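Local coordinates for DNA methyltransferase (Nicotiana tabacum, PDB 4ONQ), which probably transfers methyl groups to the C5 position of cytosine in DNA, through the catalytic domain captured here with the cofactor analogue sinefungin, at residues Ser70-Ala75 and Ala98-His103; Met184-Pro189 and Ser210-Thr215. The protein carries 5 engineered substitutions. All coordinates share one frame; numbering follows the deposited sequence.

Interaction 1 (Ser70-Ala75 and Ala98-His103); sequences SKYFCA and APRTIH
A75 packs its methyl on the backbone of T101, with A75 CB 3.6 Å from T101 C. On the other side of the contact A98 CB comes to 3.2 Å from the carbonyl oxygen F73 O. The same methyl of A98 also meets C74 CB at 4.3 Å. Between the backbones, A75 CA offers its hydrogen to R100 O, a CA-H...O contact of 3.6 Å with an angle of 146° at the hydrogen. One water completes the polar link: it accepts from A75 N at 3.2 Å and donates to P99 O at 2.8 Å, joining two groups whose direct alignment is poor. The long side chain of R100 adds a polar arm. Its bend at chi3 (74°) turns the guanidinium back over the 3-10 turn 70-72, where R100 NE lies 3.4 Å from K71 O. The guanidinium and the Y72 ring are nearly parallel in plane, 12° apart, but the approach is oblique rather than a stack, and K71 CG lies over one ring face. R100 is poorly ordered, consistent with a loose hold. K121 NZ bonds to R100 O, and E104 takes the R100 backbone N-H, while T101 N-caps helix 102-105 through OG1. The contact thus ties the turn between strand 66-69, at one edge of the main sheet, and strand 79-84 to the lead-in of helix 102-105, with F73 packed on helix 213-220.

Interaction 2 (Met184-Pro189 and Ser210-Thr215); sequences MLLGFP and SFQVDT. With SFG (sinefungin), chain C.
The F188 ring receives V213 CG2 over one face, a CH-pi contact 3.9 Å from the ring centroid and 14° off its normal, while S210 OG comes in at the ring edge, 3.1 Å from F188 CZ. The F211 ring is turned to the ligand: the alpha-amino nitrogen of sinefungin, SFG N, stands 4.0 Å above the F211 ring plane, over its centre. This is the cofactor corner of a class I Rossmann-like methyltransferase. The segment 210-215 and its preceding residues resemble motif X of C5 methyltransferases, which in the rearranged DRM order precedes the glycine-rich cofactor loop. F211 N donates to a sinefungin carboxylate oxygen, SFG O, at 3.0 Å, and S210 OG faces the same carboxylate.

Two helix ends meet here. Helix 179-186 stops in a Schellman motif at G187, whose positive phi calls for glycine; a side chain there would also run into V213 CB. Helix 213-220 starts beside it, and V213 N donates to L186 O at 2.7 Å, so a carbonyl at one helix's C-terminus takes an N-H from the first turn of the next.

Q212 is the N-cap. Its chain bends at chi2 (-70°), bringing the amide back over the helix start. The amide nitrogen serves two acceptors close to its own plane: Q212 NE2 donates to L185 O at 3.1 Å and, almost straight, to the anti lone pair of D214 OD2 at 2.7 Å. A leucine in its place would probably leave L185 O and D214 OD2 without the amide N-H and the first turn of helix 213-220 without its side-chain cap. In that cap, Q212 OE1 accepts from both T215 N, at 2.9 Å, and T215 OG1.

Overall arrangement
Interactions 1 and 2 lie side by side, their centres 11 Å apart, and meet chiefly at the start of helix 213-220. S70 OG and T215 OG1 are 2.8 Å apart, a probable hydrogen bond, which joins the turn of interaction 1 to the cap of interaction 2. F73 CD2 packs 3.5 Å from that same T215 OG1, and C74 SG approaches L185 O at 3.6 Å. Only interaction 2 reaches the cofactor pocket, through S210 and F211; the side chain of C74 is about 13 Å from sinefungin, so interaction 1 lies farther from the ligand. The predicted catalytic C316 falls in an unmodelled stretch, so its distance from either contact is unknown.

Interaction 1 (Ser70-Ala75 and Ala98-His103)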
loop_
_atom_site.group_PDB
_atom_site.type_symbol
_atom_site.label_atom_id
_atom_site.label_comp_id
_atom_site.label_asym_id
_atom_site.label_seq_id
_atom_site.Cartn_x
_atom_site.Cartn_y
_atom_site.Cartn_z
ATOM N N SER A 70 -2.254 -0.031 -8.702
ATOM C CA SER A 70 -1.125 -0.901 -8.392
ATOM C C SER A 70 -1.063 -2.116 -9.303
ATOM O O SER A 70 -0.155 -2.936 -9.186
ATOM C CB SER A 70 -1.152 -1.331 -6.927
ATOM O OG SER A 70 -0.842 -0.242 -6.084
ATOM N N LYS A 71 -1.957 -2.184 -10.251
ATOM C CA LYS A 71 -1.957 -3.268 -11.171
ATOM C C LYS A 71 -0.818 -3.152 -12.108
ATOM O O LYS A 71 -0.471 -4.066 -12.789
ATOM C CB LYS A 71 -3.231 -3.259 -11.950
ATOM C CG LYS A 71 -3.249 -2.359 -13.120
ATOM C CD LYS A 71 -4.614 -2.320 -13.695
ATOM C CE LYS A 71 -4.703 -1.619 -15.000
ATOM N NZ LYS A 71 -6.087 -1.587 -15.466
ATOM N N TYR A 72 -0.211 -2.000 -12.113
ATOM C CA TYR A 72 0.997 -1.766 -12.891
ATOM C C TYR A 72 2.248 -2.142 -12.105
ATOM O O TYR A 72 3.367 -1.969 -12.583
ATOM C CB TYR A 72 1.058 -0.308 -13.339
ATOM C CG TYR A 72 -0.057 0.053 -14.290
ATOM C CD1 TYR A 72 -0.091 -0.469 -15.572
ATOM C CD2 TYR A 72 -1.081 0.909 -13.904
ATOM C CE1 TYR A 72 -1.108 -0.151 -16.446
ATOM C CE2 TYR A 72 -2.106 1.231 -14.770
ATOM C CZ TYR A 72 -2.111 0.699 -16.040
ATOM O OH TYR A 72 -3.123 1.015 -16.915
ATOM N N PHE A 73 2.053 -2.669 -10.900
ATOM C CA PHE A 73 3.178 -3.031 -10.048
ATOM C C PHE A 73 3.097 -4.462 -9.530
ATOM O O PHE A 73 4.093 -5.014 -9.057
ATOM C CB PHE A 73 3.312 -2.042 -8.893
ATOM C CG PHE A 73 3.631 -0.643 -9.336
ATOM C CD1 PHE A 73 4.940 -0.199 -9.376
ATOM C CD2 PHE A 73 2.623 0.224 -9.727
ATOM C CE1 PHE A 73 5.239 1.086 -9.784
ATOM C CE2 PHE A 73 2.916 1.505 -10.142
ATOM C CZ PHE A 73 4.226 1.936 -10.166
ATOM N N CYS A 74 1.915 -5.060 -9.632
ATOM C CA CYS A 74 1.701 -6.417 -9.141
ATOM C C CYS A 74 0.463 -7.000 -9.792
ATOM O O CYS A 74 -0.141 -6.373 -10.657
ATOM C CB CYS A 74 1.541 -6.433 -7.621
ATOM S SG CYS A 74 0.087 -5.534 -7.038
ATOM N N ALA A 75 0.087 -8.202 -9.369
ATOM C CA ALA A 75 -1.019 -8.912 -9.992
ATOM C C ALA A 75 -2.377 -8.581 -9.368
ATOM O O ALA A 75 -3.372 -9.236 -9.663
ATOM C CB ALA A 75 -0.765 -10.403 -9.955
ATOM N N ALA A 98 7.486 -7.402 -9.752
ATOM C CA ALA A 98 6.572 -8.411 -9.253
ATOM C C ALA A 98 5.856 -9.032 -10.440
ATOM O O ALA A 98 5.640 -8.360 -11.453
ATOM C CB ALA A 98 5.578 -7.789 -8.288
ATOM N N PRO A 99 5.512 -10.324 -10.334
ATOM C CA PRO A 99 4.664 -10.967 -11.340
ATOM C C PRO A 99 3.382 -10.164 -11.471
ATOM O O PRO A 99 2.859 -9.694 -10.464
ATOM C CB PRO A 99 4.375 -12.348 -10.729
ATOM C CG PRO A 99 4.756 -12.239 -9.286
ATOM C CD PRO A 99 5.863 -11.242 -9.239
ATOM N N ARG A 100 2.897 -9.978 -12.689
ATOM C CA ARG A 100 1.757 -9.099 -12.889
ATOM C C ARG A 100 0.487 -9.824 -13.330
ATOM O O ARG A 100 -0.551 -9.200 -13.501
ATOM C CB ARG A 100 2.115 -7.944 -13.832
ATOM C CG ARG A 100 2.971 -6.870 -13.163
ATOM C CD ARG A 100 3.436 -5.792 -14.133
ATOM N NE ARG A 100 2.369 -4.872 -14.519
ATOM C CZ ARG A 100 1.749 -4.893 -15.696
ATOM N NH1 ARG A 100 2.087 -5.790 -16.610
ATOM N NH2 ARG A 100 0.792 -4.015 -15.960
ATOM N N THR A 101 0.561 -11.139 -13.496
ATOM C CA THR A 101 -0.649 -11.911 -13.722
ATOM C C THR A 101 -0.861 -12.899 -12.593
ATOM O O THR A 101 0.098 -13.323 -11.943
ATOM C CB THR A 101 -0.623 -12.679 -15.054
ATOM O OG1 THR A 101 0.535 -13.519 -15.100
ATOM C CG2 THR A 101 -0.604 -11.718 -16.225
ATOM N N ILE A 102 -2.124 -13.250 -12.364
ATOM C CA ILE A 102 -2.489 -14.255 -11.373
ATOM C C ILE A 102 -1.686 -15.531 -11.575
ATOM O O ILE A 102 -1.121 -16.081 -10.632
ATOM C CB ILE A 102 -3.987 -14.599 -11.469
ATOM C CG1 ILE A 102 -4.830 -13.402 -11.024
ATOM C CG2 ILE A 102 -4.310 -15.818 -10.622
ATOM C CD1 ILE A 102 -6.260 -13.449 -11.499
ATOM N N HIS A 103 -1.597 -15.968 -12.800
ATOM C CA HIS A 103 -0.858 -17.137 -13.117
ATOM C C HIS A 103 0.590 -17.060 -12.836
ATOM O O HIS A 103 1.167 -18.066 -12.497
ATOM C CB HIS A 103 -1.064 -17.519 -14.552
ATOM C CG HIS A 103 -2.405 -18.079 -14.833
ATOM N ND1 HIS A 103 -2.919 -18.111 -16.048
ATOM C CD2 HIS A 103 -3.338 -18.639 -14.001
ATOM C CE1 HIS A 103 -4.119 -18.654 -16.003
ATOM N NE2 HIS A 103 -4.372 -18.980 -14.749
HETATM O O HOH W 1 2.355 -9.699 -7.733
#

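Interaction 2 (Met184-Pro189 and Ser210-Thr215)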
loop_
_atom_site.group_PDB
_atom_site.type_symbol
_atom_site.label_atom_id
_atom_site.label_comp_id
_atom_site.label_asym_id
_atom_site.label_seq_id
_atom_site.Cartn_x
_atom_site.Cartn_y
_atom_site.Cartn_z
ATOM N N MET A 184 2.681 -11.506 -0.306
ATOM C CA MET A 184 3.548 -11.339 -1.450
ATOM C C MET A 184 2.943 -10.406 -2.497
ATOM O O MET A 184 3.667 -9.659 -3.149
ATOM C CB MET A 184 3.977 -12.679 -2.035
ATOM C CG MET A 184 2.953 -13.366 -2.862
ATOM S SD MET A 184 3.619 -13.596 -4.506
ATOM C CE MET A 184 2.878 -12.223 -5.362
ATOM N N LEU A 185 1.620 -10.422 -2.637
ATOM C CA LEU A 185 0.970 -9.520 -3.582
ATOM C C LEU A 185 1.206 -8.055 -3.204
ATOM O O LEU A 185 1.345 -7.197 -4.070
ATOM C CB LEU A 185 -0.526 -9.815 -3.682
ATOM C CG LEU A 185 -0.897 -11.105 -4.409
ATOM C CD1 LEU A 185 -2.382 -11.359 -4.296
ATOM C CD2 LEU A 185 -0.455 -11.056 -5.860
ATOM N N LEU A 186 1.264 -7.780 -1.906
ATOM C CA LEU A 186 1.483 -6.419 -1.428
ATOM C C LEU A 186 2.959 -6.016 -1.335
ATOM O O LEU A 186 3.264 -4.859 -1.067
ATOM C CB LEU A 186 0.789 -6.210 -0.083
ATOM C CG LEU A 186 -0.739 -6.258 -0.175
ATOM C CD1 LEU A 186 -1.357 -6.281 1.202
ATOM C CD2 LEU A 186 -1.256 -5.069 -0.985
ATOM N N GLY A 187 3.868 -6.963 -1.559
ATOM C CA GLY A 187 5.291 -6.664 -1.547
ATOM C C GLY A 187 5.965 -6.832 -0.195
ATOM O O GLY A 187 7.066 -6.335 0.027
ATOM N N PHE A 188 5.301 -7.533 0.716
ATOM C CA PHE A 188 5.860 -7.775 2.040
ATOM C C PHE A 188 6.657 -9.068 2.066
ATOM O O PHE A 188 6.371 -9.996 1.311
ATOM C CB PHE A 188 4.752 -7.797 3.098
ATOM C CG PHE A 188 4.221 -6.432 3.439
ATOM C CD1 PHE A 188 4.886 -5.623 4.352
ATOM C CD2 PHE A 188 3.067 -5.948 2.837
ATOM C CE1 PHE A 188 4.397 -4.358 4.664
ATOM C CE2 PHE A 188 2.580 -4.690 3.140
ATOM C CZ PHE A 188 3.241 -3.895 4.057
ATOM N N PRO A 189 7.682 -9.126 2.928
ATOM C CA PRO A 189 8.426 -10.381 3.059
ATOM C C PRO A 189 7.534 -11.459 3.652
ATOM O O PRO A 189 6.619 -11.154 4.413
ATOM C CB PRO A 189 9.550 -10.024 4.031
ATOM C CG PRO A 189 9.026 -8.854 4.806
ATOM C CD PRO A 189 8.175 -8.085 3.844
ATOM N N SER A 210 -3.123 -2.096 4.013
ATOM C CA SER A 210 -1.740 -1.644 3.871
ATOM C C SER A 210 -1.409 -0.943 2.547
ATOM O O SER A 210 -2.249 -0.842 1.657
ATOM C CB SER A 210 -0.787 -2.820 4.079
ATOM O OG SER A 210 0.550 -2.388 3.952
ATOM N N PHE A 211 -0.176 -0.450 2.434
ATOM C CA PHE A 211 0.346 0.051 1.163
ATOM C C PHE A 211 0.632 -1.134 0.258
ATOM O O PHE A 211 0.892 -2.235 0.739
ATOM C CB PHE A 211 1.685 0.759 1.367
ATOM C CG PHE A 211 1.586 2.111 1.993
ATOM C CD1 PHE A 211 0.519 2.941 1.729
ATOM C CD2 PHE A 211 2.593 2.564 2.833
ATOM C CE1 PHE A 211 0.449 4.202 2.299
ATOM C CE2 PHE A 211 2.527 3.816 3.414
ATOM C CZ PHE A 211 1.453 4.637 3.142
ATOM N N GLN A 212 0.606 -0.916 -1.051
ATOM C CA GLN A 212 1.255 -1.853 -1.953
ATOM C C GLN A 212 2.701 -1.383 -2.025
ATOM O O GLN A 212 2.976 -0.286 -2.500
ATOM C CB GLN A 212 0.598 -1.846 -3.332
ATOM C CG GLN A 212 0.818 -3.124 -4.139
ATOM C CD GLN A 212 2.251 -3.288 -4.608
ATOM O OE1 GLN A 212 2.883 -2.328 -5.043
ATOM N NE2 GLN A 212 2.772 -4.511 -4.520
ATOM N N VAL A 213 3.620 -2.201 -1.526
ATOM C CA VAL A 213 5.011 -1.785 -1.345
ATOM C C VAL A 213 5.778 -1.400 -2.626
ATOM O O VAL A 213 6.572 -0.460 -2.610
ATOM C CB VAL A 213 5.795 -2.842 -0.523
ATOM C CG1 VAL A 213 7.262 -2.483 -0.433
ATOM C CG2 VAL A 213 5.187 -2.972 0.876
ATOM N N ASP A 214 5.546 -2.108 -3.729
ATOM C CA ASP A 214 6.268 -1.826 -4.975
ATOM C C ASP A 214 5.911 -0.438 -5.530
ATOM O O ASP A 214 6.774 0.287 -6.042
ATOM C CB ASP A 214 5.987 -2.899 -6.039
ATOM C CG ASP A 214 6.313 -4.311 -5.566
ATOM O OD1 ASP A 214 7.491 -4.715 -5.650
ATOM O OD2 ASP A 214 5.385 -5.029 -5.131
ATOM N N THR A 215 4.635 -0.080 -5.413
ATOM C CA THR A 215 4.117 1.207 -5.873
ATOM C C THR A 215 4.753 2.358 -5.083
ATOM O O THR A 215 5.379 3.287 -5.642
ATOM C CB THR A 215 2.567 1.257 -5.692
ATOM O OG1 THR A 215 1.974 0.082 -6.257
ATOM C CG2 THR A 215 1.965 2.484 -6.357
HETATM N N SFG C . -0.001 2.323 6.220
HETATM C CA SFG C . -0.419 1.036 6.807
HETATM C C SFG C . 0.364 -0.054 6.078
HETATM O O SFG C . 1.033 0.280 5.079
HETATM O OXT SFG C . 0.329 -1.193 6.591
HETATM C CB SFG C . -1.945 0.909 6.655
HETATM C CG SFG C . -2.488 2.004 7.570
HETATM C CD SFG C . -4.002 2.275 7.697
HETATM N NE SFG C . -4.616 2.710 6.440
HETATM C "C5'" SFG C . -3.998 3.341 8.808
HETATM C "C4'" SFG C . -3.431 2.446 9.941
HETATM O "O4'" SFG C . -4.286 3.373 10.759
HETATM C "C3'" SFG C . -3.975 1.282 10.759
HETATM O "O3'" SFG C . -2.999 0.791 11.662
HETATM C "C2'" SFG C . -5.144 1.866 11.450
HETATM O "O2'" SFG C . -5.602 0.957 12.457
HETATM C "C1'" SFG C . -4.211 2.910 12.115
HETATM N N9 SFG C . -5.002 3.802 12.998
HETATM C C8 SFG C . -6.307 3.895 13.187
HETATM N N7 SFG C . -6.534 4.881 14.052
HETATM C C5 SFG C . -5.363 5.425 14.387
HETATM C C6 SFG C . -5.043 6.429 15.211
HETATM N N6 SFG C . -6.049 7.034 15.837
HETATM N N1 SFG C . -3.777 6.821 15.407
HETATM C C2 SFG C . -2.763 6.150 14.724
HETATM N N3 SFG C . -3.125 5.103 13.871
HETATM C C4 SFG C . -4.419 4.780 13.701
#